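Local coordinates for S-locus protein 11 (Brassica rapa subsp. oleifera, PDB 5GYY), which probably acts as the secreted pollen-side ligand of Brassica self-incompatibility, a small disulfide-rich protein of the defensin-like family recognised by a stigma receptor kinase, at residues C[28-33]-C[49-54]. Residues are numbered along the deposited sequence; the frame is centred on the assembly and turned at random.
Sequences EAFYTN and RTRYCD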
ATOM      1  N   GLU C  28      16.944   8.900 -16.175  1.00 15.24           N
ATOM      2  CA  GLU C  28      18.139   9.547 -16.717  1.00 19.54           C
ATOM      3  C   GLU C  28      17.905  11.022 -17.010  1.00 21.74           C
ATOM      4  O   GLU C  28      18.756  11.869 -16.729  1.00 25.66           O
ATOM      5  CB  GLU C  28      18.620   8.827 -17.985  1.00 13.79           C
ATOM      6  CG  GLU C  28      19.278   7.478 -17.722  1.00 22.28           C
ATOM      7  CD  GLU C  28      19.278   6.571 -18.951  1.00 26.56           C
ATOM      8  OE1 GLU C  28      18.955   7.062 -20.058  1.00 30.21           O
ATOM      9  OE2 GLU C  28      19.600   5.370 -18.805  1.00 18.30           O
ATOM     10  N   ALA C  29      16.736  11.323 -17.555  1.00 13.72           N
ATOM     11  CA  ALA C  29      16.359  12.695 -17.823  1.00 19.57           C
ATOM     12  C   ALA C  29      16.210  13.443 -16.493  1.00 22.22           C
ATOM     13  O   ALA C  29      16.633  14.591 -16.374  1.00 21.59           O
ATOM     14  CB  ALA C  29      15.033  12.736 -18.624  1.00  1.68           C
ATOM     15  N   PHE C  30      15.610  12.764 -15.509  1.00 20.70           N
ATOM     16  CA  PHE C  30      15.426  13.264 -14.149  1.00 21.81           C
ATOM     17  C   PHE C  30      16.792  13.597 -13.545  1.00 21.83           C
ATOM     18  O   PHE C  30      16.985  14.672 -12.967  1.00 20.57           O
ATOM     19  CB  PHE C  30      14.703  12.199 -13.303  1.00 16.89           C
ATOM     20  CG  PHE C  30      14.283  12.667 -11.919  1.00 14.00           C
ATOM     21  CD1 PHE C  30      14.114  14.012 -11.630  1.00 16.44           C
ATOM     22  CD2 PHE C  30      14.053  11.740 -10.906  1.00 18.13           C
ATOM     23  CE1 PHE C  30      13.715  14.435 -10.348  1.00 11.20           C
ATOM     24  CE2 PHE C  30      13.658  12.144  -9.637  1.00 17.62           C
ATOM     25  CZ  PHE C  30      13.487  13.499  -9.358  1.00  9.15           C
ATOM     26  N   TYR C  31      17.748  12.688 -13.722  1.00 20.26           N
ATOM     27  CA  TYR C  31      19.099  12.902 -13.220  1.00 14.10           C
ATOM     28  C   TYR C  31      19.733  14.141 -13.838  1.00 15.51           C
ATOM     29  O   TYR C  31      20.203  15.031 -13.118  1.00 13.26           O
ATOM     30  CB  TYR C  31      19.984  11.677 -13.453  1.00 15.61           C
ATOM     31  CG  TYR C  31      21.437  11.907 -13.070  1.00 24.98           C
ATOM     32  CD1 TYR C  31      21.840  11.855 -11.738  1.00 25.61           C
ATOM     33  CD2 TYR C  31      22.403  12.180 -14.039  1.00 26.51           C
ATOM     34  CE1 TYR C  31      23.160  12.076 -11.378  1.00 33.02           C
ATOM     35  CE2 TYR C  31      23.733  12.398 -13.691  1.00 28.16           C
ATOM     36  CZ  TYR C  31      24.104  12.343 -12.358  1.00 33.21           C
ATOM     37  OH  TYR C  31      25.413  12.553 -11.998  1.00 29.42           O
ATOM     38  N   THR C  32      19.722  14.207 -15.166  1.00 13.06           N
ATOM     39  CA  THR C  32      20.284  15.349 -15.871  1.00 20.66           C
ATOM     40  C   THR C  32      19.669  16.660 -15.392  1.00 27.25           C
ATOM     41  O   THR C  32      20.376  17.633 -15.126  1.00 28.38           O
ATOM     42  CB  THR C  32      20.079  15.218 -17.369  1.00 20.16           C
ATOM     43  OG1 THR C  32      20.681  13.995 -17.810  1.00 31.24           O
ATOM     44  CG2 THR C  32      20.708  16.403 -18.101  1.00 11.40           C
ATOM     45  N   ASN C  33      18.345  16.673 -15.273  1.00 26.12           N
ATOM     46  CA  ASN C  33      17.639  17.837 -14.765  1.00 23.47           C
ATOM     47  C   ASN C  33      18.096  18.264 -13.359  1.00 17.46           C
ATOM     48  O   ASN C  33      18.084  19.455 -13.029  1.00 15.32           O
ATOM     49  CB  ASN C  33      16.135  17.578 -14.780  1.00 29.55           C
ATOM     50  CG  ASN C  33      15.415  18.363 -13.730  1.00 34.79           C
ATOM     51  OD1 ASN C  33      15.209  17.878 -12.617  1.00 36.30           O
ATOM     52  ND2 ASN C  33      15.067  19.603 -14.052  1.00 43.29           N
ATOM     53  N   ARG C  49       4.526   2.075  -4.349  1.00 11.09           N
ATOM     54  CA  ARG C  49       4.022   3.286  -5.030  1.00 21.52           C
ATOM     55  C   ARG C  49       5.089   4.392  -5.196  1.00 20.15           C
ATOM     56  O   ARG C  49       4.784   5.603  -5.177  1.00 12.27           O
ATOM     57  CB  ARG C  49       2.772   3.845  -4.320  1.00 25.08           C
ATOM     58  CG  ARG C  49       1.883   4.698  -5.225  1.00 31.65           C
ATOM     59  CD  ARG C  49       0.741   5.398  -4.478  1.00 43.55           C
ATOM     60  NE  ARG C  49       1.187   6.455  -3.564  1.00 51.80           N
ATOM     61  CZ  ARG C  49       1.921   7.510  -3.917  1.00 49.84           C
ATOM     62  NH1 ARG C  49       2.303   7.662  -5.168  1.00 54.84           N
ATOM     63  NH2 ARG C  49       2.282   8.417  -3.017  1.00 42.55           N
ATOM     64  N   THR C  50       6.333   3.959  -5.387  1.00 20.72           N
ATOM     65  CA  THR C  50       7.490   4.851  -5.447  1.00 19.53           C
ATOM     66  C   THR C  50       8.380   4.465  -6.617  1.00 11.55           C
ATOM     67  O   THR C  50       8.594   3.298  -6.853  1.00  9.00           O
ATOM     68  CB  THR C  50       8.313   4.740  -4.146  1.00 15.21           C
ATOM     69  OG1 THR C  50       7.482   5.113  -3.043  1.00 20.75           O
ATOM     70  CG2 THR C  50       9.561   5.638  -4.186  1.00  1.84           C
ATOM     71  N   ARG C  51       8.854   5.447  -7.368  1.00 11.93           N
ATOM     72  CA  ARG C  51       9.822   5.198  -8.418  1.00  8.99           C
ATOM     73  C   ARG C  51      11.223   5.375  -7.828  1.00 11.03           C
ATOM     74  O   ARG C  51      11.587   6.471  -7.374  1.00 13.28           O
ATOM     75  CB  ARG C  51       9.628   6.163  -9.585  1.00  2.12           C
ATOM     76  CG  ARG C  51      10.402   5.777 -10.847  1.00  3.81           C
ATOM     77  CD  ARG C  51      10.375   6.879 -11.882  1.00  3.67           C
ATOM     78  NE  ARG C  51      10.911   8.141 -11.372  1.00  6.52           N
ATOM     79  CZ  ARG C  51      10.857   9.289 -12.042  1.00  9.39           C
ATOM     80  NH1 ARG C  51      10.265   9.335 -13.232  1.00 10.52           N
ATOM     81  NH2 ARG C  51      11.374  10.398 -11.517  1.00  7.24           N
ATOM     82  N   TYR C  52      12.006   4.305  -7.839  1.00  8.31           N
ATOM     83  CA  TYR C  52      13.397   4.364  -7.362  1.00 11.68           C
ATOM     84  C   TYR C  52      14.326   4.480  -8.538  1.00  2.20           C
ATOM     85  O   TYR C  52      14.411   3.562  -9.355  1.00  9.94           O
ATOM     86  CB  TYR C  52      13.766   3.127  -6.532  1.00  1.55           C
ATOM     87  CG  TYR C  52      12.966   3.000  -5.248  1.00  1.60           C
ATOM     88  CD1 TYR C  52      13.504   3.406  -4.028  1.00  5.38           C
ATOM     89  CD2 TYR C  52      11.672   2.477  -5.257  1.00  3.07           C
ATOM     90  CE1 TYR C  52      12.778   3.296  -2.852  1.00  7.74           C
ATOM     91  CE2 TYR C  52      10.937   2.352  -4.091  1.00  9.21           C
ATOM     92  CZ  TYR C  52      11.493   2.771  -2.890  1.00 15.23           C
ATOM     93  OH  TYR C  52      10.761   2.655  -1.732  1.00 15.80           O
ATOM     94  N   CYS C  53      14.977   5.628  -8.671  1.00  5.66           N
ATOM     95  CA  CYS C  53      16.045   5.742  -9.670  1.00 14.40           C
ATOM     96  C   CYS C  53      17.417   5.419  -9.054  1.00 16.63           C
ATOM     97  O   CYS C  53      17.810   6.009  -8.044  1.00 14.87           O
ATOM     98  CB  CYS C  53      16.075   7.131 -10.300  1.00 10.66           C
ATOM     99  SG  CYS C  53      14.575   7.578 -11.148  1.00 21.60           S
ATOM    100  N   ASP C  54      18.118   4.457  -9.653  1.00 17.06           N
ATOM    101  CA  ASP C  54      19.493   4.122  -9.267  1.00 13.35           C
ATOM    102  C   ASP C  54      20.436   4.484 -10.397  1.00 19.28           C
ATOM    103  O   ASP C  54      20.508   3.776 -11.400  1.00 20.13           O
ATOM    104  CB  ASP C  54      19.624   2.630  -8.949  1.00  9.50           C
ATOM    105  CG  ASP C  54      19.215   2.300  -7.530  1.00 21.47           C
ATOM    106  OD1 ASP C  54      19.381   3.164  -6.638  1.00 32.33           O
ATOM    107  OD2 ASP C  54      18.700   1.189  -7.303  1.00 17.77           O
TER
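Phe-30 on helix 23-35 reaches across to Arg-51 and Cys-53 on the central strand of the three-stranded antiparallel sheet, and these three buried side chains make the whole contact. NH2 of Arg-51 comes closest, 3.1 Å from CD2 of Phe-30, with CE2 next at 3.4 Å from that same nitrogen. The guanidinium and ring planes are 45° apart. Arg-51 leaves its strand extended and then turns at chi3 (57°), which brings NH2 round to the CD2-CE2 side of the ring. On Phe-30, CG stands anti to the backbone N (chi1 -172°), sending the ring out from the helix toward the sheet. Sulfur meets the ring differently: SG of Cys-53 lies at the edge, near the ring plane, 4.2 Å from CD2 of Phe-30.

That sulfur is tied to Cys-27, one residue before this piece of helix, by a disulfide that joins helix and strand covalently beside the aromatic ring. Leu-13 of the neighbouring strand 9-16 touches both Phe-30 and Cys-53. This helix, packed on an antiparallel sheet and cross-linked to it, is consistent with the defensin-like, knottin-type fold of the family.

No hydrogen bond passes between the two segments; NH1 and NH2 of Arg-51 both hydrogen-bond to the backbone of another protein chain, which also packs on Phe-30. The buried guanidinium thus has polar partners on that chain's backbone while its NH2 lies against the phenyl ring, so that one side chain joins the packing of the small domain to the interface between chains.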